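PDB 6UI3: cellulase from Clostridium cellulovorans, which probably hydrolyses internal beta-1,4-glucosidic bonds of cellulose and related plant polysaccharides, this chain being the GH5_4 broad-specificity endoglucanase module of a larger, dockerin-bearing protein. Local coordinates for residues 76-81 against 124-129; 137-142 against 183-188; 168-173 against 207-212; 271-276 against 314-319. All blocks are in the same frame, centred on the assembly; numbering follows the deposited sequence. Where two conformers were deposited one is given.

Contact 1. Residues 76-81 against 124-129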
# COMPACT_ATOMS: atom_id res chain seq x y z
N ALA A 76 -22.64 6.08 -16.18
CA ALA A 76 -22.23 7.41 -15.76
C ALA A 76 -22.24 7.58 -14.25
O ALA A 76 -22.03 8.70 -13.76
CB ALA A 76 -23.12 8.46 -16.42
N ASN A 77 -22.49 6.52 -13.48
CA ASN A 77 -22.55 6.64 -12.03
C ASN A 77 -21.59 5.69 -11.33
O ASN A 77 -21.88 5.17 -10.25
CB ASN A 77 -23.97 6.47 -11.48
CG ASN A 77 -24.13 7.12 -10.12
OD1 ASN A 77 -23.65 8.23 -9.89
ND2 ASN A 77 -24.80 6.43 -9.21
N TYR A 78 -20.43 5.47 -11.93
CA TYR A 78 -19.31 4.78 -11.31
C TYR A 78 -19.59 3.29 -11.08
O TYR A 78 -18.95 2.68 -10.23
CB TYR A 78 -18.86 5.44 -10.00
CG TYR A 78 -18.84 6.95 -10.03
CD1 TYR A 78 -18.02 7.65 -10.91
CD2 TYR A 78 -19.59 7.67 -9.13
CE1 TYR A 78 -17.98 9.04 -10.89
CE2 TYR A 78 -19.57 9.06 -9.12
CZ TYR A 78 -18.76 9.73 -9.99
OH TYR A 78 -18.72 11.11 -9.96
N THR A 79 -20.49 2.68 -11.85
CA THR A 79 -20.72 1.24 -11.71
C THR A 79 -19.54 0.49 -12.31
O THR A 79 -19.21 0.68 -13.48
CB THR A 79 -22.01 0.83 -12.42
OG1 THR A 79 -23.11 1.54 -11.86
CG2 THR A 79 -22.24 -0.68 -12.28
N ILE A 80 -18.92 -0.39 -11.53
CA ILE A 80 -17.74 -1.12 -11.96
C ILE A 80 -18.16 -2.34 -12.78
O ILE A 80 -19.04 -3.10 -12.39
CB ILE A 80 -16.91 -1.52 -10.73
CG1 ILE A 80 -16.39 -0.27 -10.01
CG2 ILE A 80 -15.77 -2.45 -11.13
CD1 ILE A 80 -15.98 -0.50 -8.56
N ASP A 81 -17.49 -2.54 -13.90
CA ASP A 81 -17.72 -3.72 -14.73
C ASP A 81 -17.53 -4.99 -13.91
O ASP A 81 -16.43 -5.20 -13.37
CB ASP A 81 -16.69 -3.68 -15.86
CG ASP A 81 -16.90 -4.75 -16.90
OD1 ASP A 81 -17.60 -5.74 -16.64
OD2 ASP A 81 -16.32 -4.61 -18.00
N ILE A 124 -15.97 12.57 -2.42
CA ILE A 124 -16.58 11.75 -1.38
C ILE A 124 -17.71 10.92 -1.97
O ILE A 124 -17.90 9.75 -1.61
CB ILE A 124 -16.98 12.60 -0.16
CG1 ILE A 124 -15.72 13.17 0.51
CG2 ILE A 124 -17.80 11.78 0.82
CD1 ILE A 124 -15.94 14.09 1.68
N ASN A 125 -18.48 11.50 -2.89
CA ASN A 125 -19.55 10.74 -3.54
C ASN A 125 -19.00 9.59 -4.38
O ASN A 125 -19.46 8.44 -4.26
CB ASN A 125 -20.40 11.69 -4.38
CG ASN A 125 -21.58 11.00 -5.03
OD1 ASN A 125 -22.44 10.43 -4.36
ND2 ASN A 125 -21.61 11.03 -6.34
N GLU A 126 -17.98 9.86 -5.21
CA GLU A 126 -17.41 8.78 -6.01
C GLU A 126 -16.77 7.72 -5.12
O GLU A 126 -16.97 6.52 -5.33
CB GLU A 126 -16.41 9.33 -7.03
CG GLU A 126 -15.80 8.25 -7.91
CD GLU A 126 -14.85 8.76 -8.98
OE1 GLU A 126 -14.70 10.00 -9.12
OE2 GLU A 126 -14.24 7.92 -9.68
N GLY A 127 -16.00 8.13 -4.12
CA GLY A 127 -15.40 7.15 -3.23
C GLY A 127 -16.42 6.31 -2.49
O GLY A 127 -16.23 5.11 -2.28
N THR A 128 -17.53 6.93 -2.09
CA THR A 128 -18.60 6.20 -1.41
C THR A 128 -19.21 5.15 -2.35
O THR A 128 -19.41 4.00 -1.96
CB THR A 128 -19.68 7.16 -0.92
OG1 THR A 128 -19.16 7.98 0.14
CG2 THR A 128 -20.90 6.43 -0.39
N ILE A 129 -19.52 5.55 -3.58
CA ILE A 129 -20.16 4.62 -4.52
C ILE A 129 -19.22 3.48 -4.89
O ILE A 129 -19.63 2.31 -4.96
CB ILE A 129 -20.66 5.41 -5.74
CG1 ILE A 129 -21.81 6.33 -5.32
CG2 ILE A 129 -21.08 4.46 -6.86
CD1 ILE A 129 -22.17 7.37 -6.35
O HOH W 1 -23.76 10.23 -8.13
O HOH W 2 -19.28 12.37 -7.65
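Tyr78 lays its ring against the side chain of Glu126 on helix 120-137. Glu126 CG sits 3.7 Å from the Tyr78 ring centroid and only 7° off the ring normal, a CH-pi contact, and the carboxylate beyond it continues parallel to the ring (planes 1° apart), with Glu126 CD 3.7 Å from Tyr78 CE1. The ring's edge meets two more side chains of the same helix: Ile129 CD1 lies 3.8 Å from Tyr78 CD2, and Asn125 ND2 is near CE2. The gamma branch of Ile129 is used as well, CG2 resting 3.6 Å from Asn77 O.

Polar contact between the segments runs through water. Asn125, its CG trans to the backbone nitrogen (chi1 -177°), sets its amide beside the ring edge, where ND2 donates to two waters. The first, 2.9 Å from Asn125 ND2, donates a hydrogen bond to Asn77 OD1 in one of the two conformers of Asn77; the second lies 2.7 Å from Tyr78 OH. The amide can thus bridge to the loop at two points, the link to Asn77 being the less certain.

Second-shell groups set these partners. Tyr73 meets the Tyr78 ring edge-to-face and hydrogen-bonds Glu126 OE2 through its hydroxyl, fixing the carboxylate over the ring. Gln133, one turn beyond Ile129, bonds both Tyr78 O and Ile80 N. The loop, which follows strand 62-65, lies against helix 120-137 and ends at Asp81, the N-cap of helix 82-96, while Thr128 of helix 120-137 packs against helix 163-182.

Contact 2. Residues 137-142 against 183-188; sequences HFKDYS and TGENNA
Two neighbouring alpha-to-beta loops of the barrel, at the N-terminal ends of its strands, meet here through Lys139, Tyr141 and Asn186. Asn186 grips the first loop twice. Its backbone N gives a weak, bent hydrogen bond to Lys139 O (3.0 Å, 135°), whereas ND2 reaches Tyr141 O at 3.0 Å along a much straighter path (165°). That oxygen lies in the plane of the Asn186 amide, yet the donor comes from above the Tyr141 carbonyl plane. Arg190 NH2 also bonds Tyr141 O, and Asn186 ND2 bonds Thr9 O, so the N-terminal tail joins the network.

The acceptors are offered by a type I turn from Phe138 to Tyr141, which follows the end of helix 120-137 and leads into strand 145-148; Lys139 and Asp140 occupy its corners. Lys139 starts with CG between its backbone N and carbonyl carbon (chi1 66°), then runs extended and passes across Glu185 at a slant. In one of its two conformers Lys139 CE approaches Glu185 OE2 to 3.5 Å, with NZ 3.9 Å from that oxygen, a long and tentative salt bridge. Glu185 OE1 instead leans on Asp140 CB at 3.7 Å.

Next to the lysine stem, Asn187 ND2 comes within 3.3 Å of Lys139 CB. The Asn187 amide is held at both ends: ND2 donates to Thr183 OG1 (2.8 Å), itself bonded to Ile180 O, and to Ala135 O, while OD1 accepts from Arg190 NE.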
# COMPACT_ATOMS: atom_id res chain seq x y z
N HIS A 137 -18.95 -6.57 -2.67
CA HIS A 137 -18.47 -7.73 -3.41
C HIS A 137 -17.70 -8.68 -2.50
O HIS A 137 -17.80 -9.91 -2.63
CB HIS A 137 -17.57 -7.30 -4.57
CG HIS A 137 -17.26 -8.42 -5.50
ND1 HIS A 137 -18.17 -8.84 -6.44
CD2 HIS A 137 -16.19 -9.23 -5.62
CE1 HIS A 137 -17.67 -9.86 -7.11
NE2 HIS A 137 -16.46 -10.12 -6.64
N PHE A 138 -16.91 -8.14 -1.58
CA PHE A 138 -15.99 -8.91 -0.76
C PHE A 138 -16.47 -9.06 0.69
O PHE A 138 -15.67 -9.43 1.56
CB PHE A 138 -14.61 -8.26 -0.77
CG PHE A 138 -13.86 -8.34 -2.08
CD1 PHE A 138 -13.16 -9.49 -2.41
CD2 PHE A 138 -13.83 -7.26 -2.97
CE1 PHE A 138 -12.45 -9.59 -3.59
CE2 PHE A 138 -13.11 -7.35 -4.17
CZ PHE A 138 -12.42 -8.52 -4.48
N LYS A 139 -17.76 -8.85 0.98
CA LYS A 139 -18.16 -8.69 2.38
C LYS A 139 -17.99 -9.97 3.20
O LYS A 139 -17.83 -9.89 4.42
CB LYS A 139 -19.58 -8.14 2.52
CG LYS A 139 -20.70 -9.03 2.04
CD LYS A 139 -22.06 -8.39 2.29
CE LYS A 139 -23.17 -9.15 1.60
NZ LYS A 139 -24.48 -8.45 1.76
N ASP A 140 -18.04 -11.15 2.58
CA ASP A 140 -17.86 -12.38 3.35
C ASP A 140 -16.41 -12.86 3.40
O ASP A 140 -16.13 -13.91 4.00
CB ASP A 140 -18.83 -13.50 2.89
CG ASP A 140 -18.39 -14.22 1.62
OD1 ASP A 140 -17.32 -13.93 1.07
OD2 ASP A 140 -19.15 -15.12 1.18
N TYR A 141 -15.48 -12.14 2.78
CA TYR A 141 -14.09 -12.58 2.72
C TYR A 141 -13.43 -12.52 4.09
O TYR A 141 -13.77 -11.69 4.94
CB TYR A 141 -13.32 -11.70 1.72
CG TYR A 141 -13.32 -12.27 0.32
CD1 TYR A 141 -14.49 -12.37 -0.42
CD2 TYR A 141 -12.15 -12.75 -0.23
CE1 TYR A 141 -14.49 -12.94 -1.68
CE2 TYR A 141 -12.12 -13.30 -1.47
CZ TYR A 141 -13.29 -13.41 -2.21
OH TYR A 141 -13.24 -14.00 -3.45
N SER A 142 -12.45 -13.41 4.28
CA SER A 142 -11.73 -13.53 5.53
C SER A 142 -11.00 -12.23 5.90
O SER A 142 -10.81 -11.32 5.09
CB SER A 142 -10.68 -14.63 5.43
OG SER A 142 -9.55 -14.17 4.70
N THR A 183 -21.82 -1.94 5.30
CA THR A 183 -22.14 -3.04 4.38
C THR A 183 -22.20 -4.37 5.11
O THR A 183 -22.78 -5.32 4.58
CB THR A 183 -21.16 -3.11 3.20
OG1 THR A 183 -19.84 -3.45 3.65
CG2 THR A 183 -21.14 -1.80 2.40
N GLY A 184 -21.60 -4.45 6.29
CA GLY A 184 -21.85 -5.53 7.21
C GLY A 184 -21.00 -6.77 7.01
O GLY A 184 -19.94 -6.78 6.37
N GLU A 185 -21.49 -7.85 7.60
CA GLU A 185 -20.79 -9.14 7.66
C GLU A 185 -19.34 -8.89 8.07
O GLU A 185 -19.09 -8.14 9.03
CB GLU A 185 -21.00 -9.94 6.37
CG GLU A 185 -22.47 -10.25 6.10
CD GLU A 185 -22.70 -11.19 4.94
OE1 GLU A 185 -21.79 -11.95 4.56
OE2 GLU A 185 -23.84 -11.18 4.42
N ASN A 186 -18.35 -9.45 7.38
CA ASN A 186 -16.97 -9.35 7.82
C ASN A 186 -16.43 -7.94 7.65
O ASN A 186 -15.43 -7.59 8.30
CB ASN A 186 -16.09 -10.37 7.10
CG ASN A 186 -16.21 -11.76 7.70
OD1 ASN A 186 -16.90 -11.96 8.70
ND2 ASN A 186 -15.56 -12.72 7.07
N ASN A 187 -17.07 -7.10 6.84
CA ASN A 187 -16.61 -5.72 6.69
C ASN A 187 -16.77 -4.92 7.97
O ASN A 187 -16.07 -3.91 8.14
CB ASN A 187 -17.34 -5.01 5.55
CG ASN A 187 -16.99 -5.59 4.20
OD1 ASN A 187 -15.92 -6.20 4.01
ND2 ASN A 187 -17.89 -5.44 3.26
N ALA A 188 -17.66 -5.33 8.87
CA ALA A 188 -17.79 -4.65 10.15
C ALA A 188 -16.57 -4.89 11.05
O ALA A 188 -16.38 -4.15 12.01
CB ALA A 188 -19.08 -5.06 10.86

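Contact 3. Residues 168-173 against 207-212; sequences VLNEYN and AGMVVP
Segment 207-212 leaves helix 203-208 as extended chain alongside helix 163-182, the backbones coming closest at Asn170 and Val210 (CA to CA 5.7 Å) and again at Asn173 and Pro212. The contact fastens the connection from helix 203-208 to strand 217-222 onto helix 163-182, on the outside of the (beta/alpha)8 barrel. From the helix, Asn170 holds this chain with both ends of its amide. Asn170 ND2 donates to Gly208 O at 3.0 Å, nearly straight at 173°, the donor lying in the carbonyl plane and the oxygen in the amide plane. Asn170 OD1 accepts from Val210 N, also at 3.0 Å and 174°, but this N-H arrives from above the plane of the asparagine carbonyl. The two bonds straddle Met209, while Val210 CG2 rests 3.5 Å from Asn170 ND2.

Farther along, Pro212 CG packs 3.6 Å from Asn173 O and also touches Asn173 CB. A water knits the middle together, donating to Asn170 OD1 and Val210 O and accepting from Asn173 ND2; a second water donates to Asn170 O and Val210 O. Asn173 OD1 turns the other way, to Thr149 OG1, and Met209, Pro212 and Asn173 all lean on Val194 of strand 192-195.

Because donor and acceptor of the Asn170 amide each meet a complementary backbone group, its flip is fixed, and the chain is held by its peptide groups, with side-chain packing added by Met209, Val210 and Pro212.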
# COMPACT_ATOMS: atom_id res chain seq x y z
N VAL A 168 -9.85 18.06 3.84
CA VAL A 168 -10.68 17.33 2.87
C VAL A 168 -10.42 15.83 2.99
O VAL A 168 -11.36 15.03 3.01
CB VAL A 168 -10.44 17.84 1.44
CG1 VAL A 168 -11.12 16.94 0.42
CG2 VAL A 168 -10.98 19.24 1.29
N LEU A 169 -9.15 15.44 3.07
CA LEU A 169 -8.82 14.02 3.23
C LEU A 169 -9.39 13.47 4.53
O LEU A 169 -9.91 12.34 4.56
CB LEU A 169 -7.31 13.82 3.17
CG LEU A 169 -6.82 12.41 3.50
CD1 LEU A 169 -7.44 11.37 2.59
CD2 LEU A 169 -5.29 12.37 3.42
N ASN A 170 -9.31 14.23 5.62
CA ASN A 170 -9.87 13.76 6.89
C ASN A 170 -11.37 13.49 6.74
O ASN A 170 -11.87 12.50 7.26
CB ASN A 170 -9.61 14.77 8.01
CG ASN A 170 -8.14 14.83 8.40
OD1 ASN A 170 -7.38 13.87 8.21
ND2 ASN A 170 -7.74 15.96 8.94
N GLU A 171 -12.08 14.36 6.02
CA GLU A 171 -13.52 14.14 5.81
C GLU A 171 -13.77 12.93 4.91
O GLU A 171 -14.71 12.16 5.16
CB GLU A 171 -14.16 15.39 5.22
CG GLU A 171 -14.14 16.60 6.14
CD GLU A 171 -14.95 17.76 5.59
OE1 GLU A 171 -16.03 17.51 5.03
OE2 GLU A 171 -14.49 18.92 5.72
N TYR A 172 -12.95 12.73 3.88
CA TYR A 172 -13.06 11.55 3.04
C TYR A 172 -12.90 10.28 3.85
O TYR A 172 -13.75 9.38 3.82
CB TYR A 172 -12.01 11.62 1.92
CG TYR A 172 -11.90 10.38 1.06
CD1 TYR A 172 -12.65 10.25 -0.10
CD2 TYR A 172 -11.05 9.34 1.39
CE1 TYR A 172 -12.55 9.13 -0.91
CE2 TYR A 172 -10.94 8.21 0.59
CZ TYR A 172 -11.69 8.11 -0.56
OH TYR A 172 -11.62 7.00 -1.39
N ASN A 173 -11.82 10.18 4.63
CA ASN A 173 -11.60 8.98 5.41
C ASN A 173 -12.71 8.77 6.44
O ASN A 173 -13.13 7.63 6.69
CB ASN A 173 -10.24 9.03 6.10
CG ASN A 173 -9.07 8.75 5.17
OD1 ASN A 173 -9.20 8.01 4.19
ND2 ASN A 173 -7.91 9.30 5.49
N ALA A 207 0.82 15.53 11.39
CA ALA A 207 0.14 16.36 12.37
C ALA A 207 -1.25 16.78 11.88
O ALA A 207 -2.16 16.97 12.70
CB ALA A 207 0.97 17.60 12.66
N GLY A 208 -1.41 16.96 10.57
CA GLY A 208 -2.68 17.35 10.00
C GLY A 208 -3.71 16.25 9.92
O GLY A 208 -4.89 16.52 9.69
N MET A 209 -3.28 15.01 10.11
CA MET A 209 -4.15 13.85 10.03
C MET A 209 -5.09 13.78 11.22
O MET A 209 -4.66 13.94 12.36
CB MET A 209 -3.24 12.62 10.08
CG MET A 209 -3.94 11.30 10.00
SD MET A 209 -4.66 11.10 8.35
CE MET A 209 -5.14 9.37 8.46
N VAL A 210 -6.36 13.50 10.96
CA VAL A 210 -7.32 13.10 11.98
C VAL A 210 -7.72 11.68 11.63
O VAL A 210 -8.35 11.44 10.59
CB VAL A 210 -8.54 14.03 12.04
CG1 VAL A 210 -9.57 13.50 13.05
CG2 VAL A 210 -8.11 15.43 12.43
N VAL A 211 -7.30 10.72 12.44
CA VAL A 211 -7.69 9.33 12.20
C VAL A 211 -9.18 9.21 12.49
O VAL A 211 -9.63 9.73 13.52
CB VAL A 211 -6.88 8.39 13.09
CG1 VAL A 211 -7.24 6.95 12.80
CG2 VAL A 211 -5.37 8.61 12.88
N PRO A 212 -9.98 8.57 11.63
CA PRO A 212 -11.41 8.43 11.92
C PRO A 212 -11.66 7.80 13.29
O PRO A 212 -10.85 7.02 13.80
CB PRO A 212 -11.91 7.52 10.80
CG PRO A 212 -11.02 7.84 9.65
CD PRO A 212 -9.64 8.05 10.28
O HOH W 3 -8.02 11.02 7.85
O HOH W 4 -11.05 11.54 9.83

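Contact 4. Residues 271-276 against 314-319. Unlike the reference sequence in segment 271-276: Gln271 (reference Glu).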
# COMPACT_ATOMS: atom_id res chain seq x y z
N GLN A 271 4.22 1.26 1.26
CA GLN A 271 5.21 1.28 0.19
C GLN A 271 6.54 1.78 0.73
O GLN A 271 6.58 2.81 1.40
CB GLN A 271 4.83 2.21 -0.98
CG GLN A 271 3.51 1.88 -1.65
CD GLN A 271 3.14 2.79 -2.80
OE1 GLN A 271 1.99 2.82 -3.25
NE2 GLN A 271 4.09 3.53 -3.29
N PHE A 272 7.61 1.08 0.36
CA PHE A 272 8.97 1.58 0.47
C PHE A 272 9.80 0.81 -0.54
O PHE A 272 9.37 -0.22 -1.07
CB PHE A 272 9.57 1.42 1.88
CG PHE A 272 10.22 0.07 2.12
CD1 PHE A 272 9.47 -1.09 2.12
CD2 PHE A 272 11.58 -0.04 2.36
CE1 PHE A 272 10.08 -2.32 2.31
CE2 PHE A 272 12.18 -1.26 2.57
CZ PHE A 272 11.43 -2.39 2.54
N ALA A 273 11.00 1.32 -0.82
CA ALA A 273 11.99 0.64 -1.66
C ALA A 273 13.22 1.53 -1.71
O ALA A 273 13.20 2.67 -1.25
CB ALA A 273 11.49 0.37 -3.07
N ILE A 274 14.31 0.98 -2.27
CA ILE A 274 15.49 1.77 -2.65
C ILE A 274 15.83 1.40 -4.09
O ILE A 274 16.06 0.22 -4.41
CB ILE A 274 16.68 1.59 -1.69
CG1 ILE A 274 17.92 2.32 -2.24
CG2 ILE A 274 16.96 0.11 -1.36
CD1 ILE A 274 19.02 2.54 -1.23
N THR A 275 15.83 2.40 -4.96
CA THR A 275 16.04 2.18 -6.39
C THR A 275 17.47 1.73 -6.69
O THR A 275 18.44 2.14 -6.02
CB THR A 275 15.64 3.44 -7.16
OG1 THR A 275 15.52 3.14 -8.55
CG2 THR A 275 16.62 4.60 -6.97
N ASP A 276 17.61 0.88 -7.71
CA ASP A 276 18.91 0.34 -8.08
C ASP A 276 19.74 1.42 -8.76
O ASP A 276 19.40 1.90 -9.85
CB ASP A 276 18.73 -0.85 -9.03
CG ASP A 276 19.98 -1.67 -9.21
OD1 ASP A 276 21.03 -1.33 -8.60
OD2 ASP A 276 19.92 -2.66 -9.99
N GLU A 314 12.44 3.79 -12.66
CA GLU A 314 12.55 3.41 -11.26
C GLU A 314 12.89 1.93 -11.22
O GLU A 314 12.05 1.08 -11.54
CB GLU A 314 11.25 3.72 -10.51
CG GLU A 314 10.95 5.22 -10.40
CD GLU A 314 9.67 5.55 -9.64
OE1 GLU A 314 8.89 4.64 -9.31
OE2 GLU A 314 9.46 6.75 -9.36
N ARG A 315 14.13 1.61 -10.86
CA ARG A 315 14.64 0.24 -10.93
C ARG A 315 14.36 -0.42 -9.59
O ARG A 315 15.20 -0.44 -8.68
CB ARG A 315 16.11 0.23 -11.31
CG ARG A 315 16.37 0.86 -12.67
CD ARG A 315 17.84 1.21 -12.85
NE ARG A 315 18.65 0.01 -13.04
CZ ARG A 315 19.96 -0.07 -12.84
NH1 ARG A 315 20.63 0.99 -12.40
NH2 ARG A 315 20.60 -1.21 -13.06
N LEU A 316 13.15 -0.96 -9.45
CA LEU A 316 12.62 -1.41 -8.17
C LEU A 316 12.22 -2.88 -8.19
O LEU A 316 11.59 -3.37 -7.25
CB LEU A 316 11.44 -0.53 -7.76
CG LEU A 316 11.79 0.93 -7.53
CD1 LEU A 316 10.54 1.78 -7.32
CD2 LEU A 316 12.72 1.06 -6.34
N GLY A 317 12.55 -3.61 -9.25
CA GLY A 317 12.16 -5.01 -9.33
C GLY A 317 12.88 -5.87 -8.30
O GLY A 317 14.07 -5.71 -8.03
N LEU A 318 12.13 -6.81 -7.71
CA LEU A 318 12.70 -7.89 -6.92
C LEU A 318 12.38 -9.25 -7.51
O LEU A 318 13.28 -10.09 -7.67
CB LEU A 318 12.21 -7.88 -5.47
CG LEU A 318 12.68 -6.74 -4.58
CD1 LEU A 318 12.14 -6.94 -3.18
CD2 LEU A 318 14.20 -6.65 -4.55
N LEU A 319 11.11 -9.51 -7.82
CA LEU A 319 10.68 -10.73 -8.49
C LEU A 319 10.65 -10.48 -10.00
O LEU A 319 9.90 -9.62 -10.48
CB LEU A 319 9.28 -11.12 -8.01
CG LEU A 319 8.65 -12.28 -8.77
CD1 LEU A 319 9.43 -13.58 -8.49
CD2 LEU A 319 7.19 -12.43 -8.42
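The carboxylate of Asp276 stacks on the guanidinium of Arg315 instead of meeting it end-on. The two planes are 21° apart, and Asp276 OD2 lies above the guanidinium near its rim, 3.5 Å from Arg315 NH2. No N-H points at this oxygen, so the salt bridge rests on charge alone. A bend at chi3 (72°) folds the arginine back over Asp276, and NH2 finds a second acidic partner in Asp278 OD2. Asp276 OD1 meanwhile accepts from Asp278 N, which would restrain the carboxylate's rotation. With two acids beside it, the guanidinium charge is probably well compensated.

Two hydrogen bonds join the chains beside this stack, one between backbones and one to a side chain. Asp276 N donates to Arg315 O at 2.9 Å, in the carbonyl plane and on a lone pair. In the reverse direction Arg315 N reaches Thr275 OG1 at 3.1 Å, a more bent bond, made possible by the hydroxyl standing anti to the threonine's own backbone nitrogen (chi1 -166°). Arg315, the centre of an inverse gamma turn, uses both its N and its O across the contact. Leu316 follows, pressing CD2 to 3.5 Å from Thr275 CA and 3.6 Å from Ala273 CB, while its carbonyl accepts from Trp303 NE1.

Gln271, near the end of strand 267-272, is glutamate in the reference sequence and probably occupies the position of the family's catalytic nucleophile. The contact between the loops that leave the seventh and eighth strands belongs to the C-terminal rim of a (beta/alpha)8 barrel, the face that carries the active site in GH5 enzymes.

From the N terminus, contact 1 comes first, bringing the loop between strand 62-65 and helix 82-96 back onto helix 120-137. Contact 2 opens where that helix ends and closes after helix 163-182. Contact 3 starts within helix 163-182, before contact 2 has closed, and finishes beyond helix 203-208, so contacts 2 and 3 cross. Contact 4 follows in series, joining the loops after strands 267-272 and 301-305. Helices 120-137 and 163-182 link the first three: Ile124 and Gly127 of contact 1 pack on Tyr172 of contact 3. Contact 4 lies across the chain's centre from the others, its centre about 29 Å from that of contact 3.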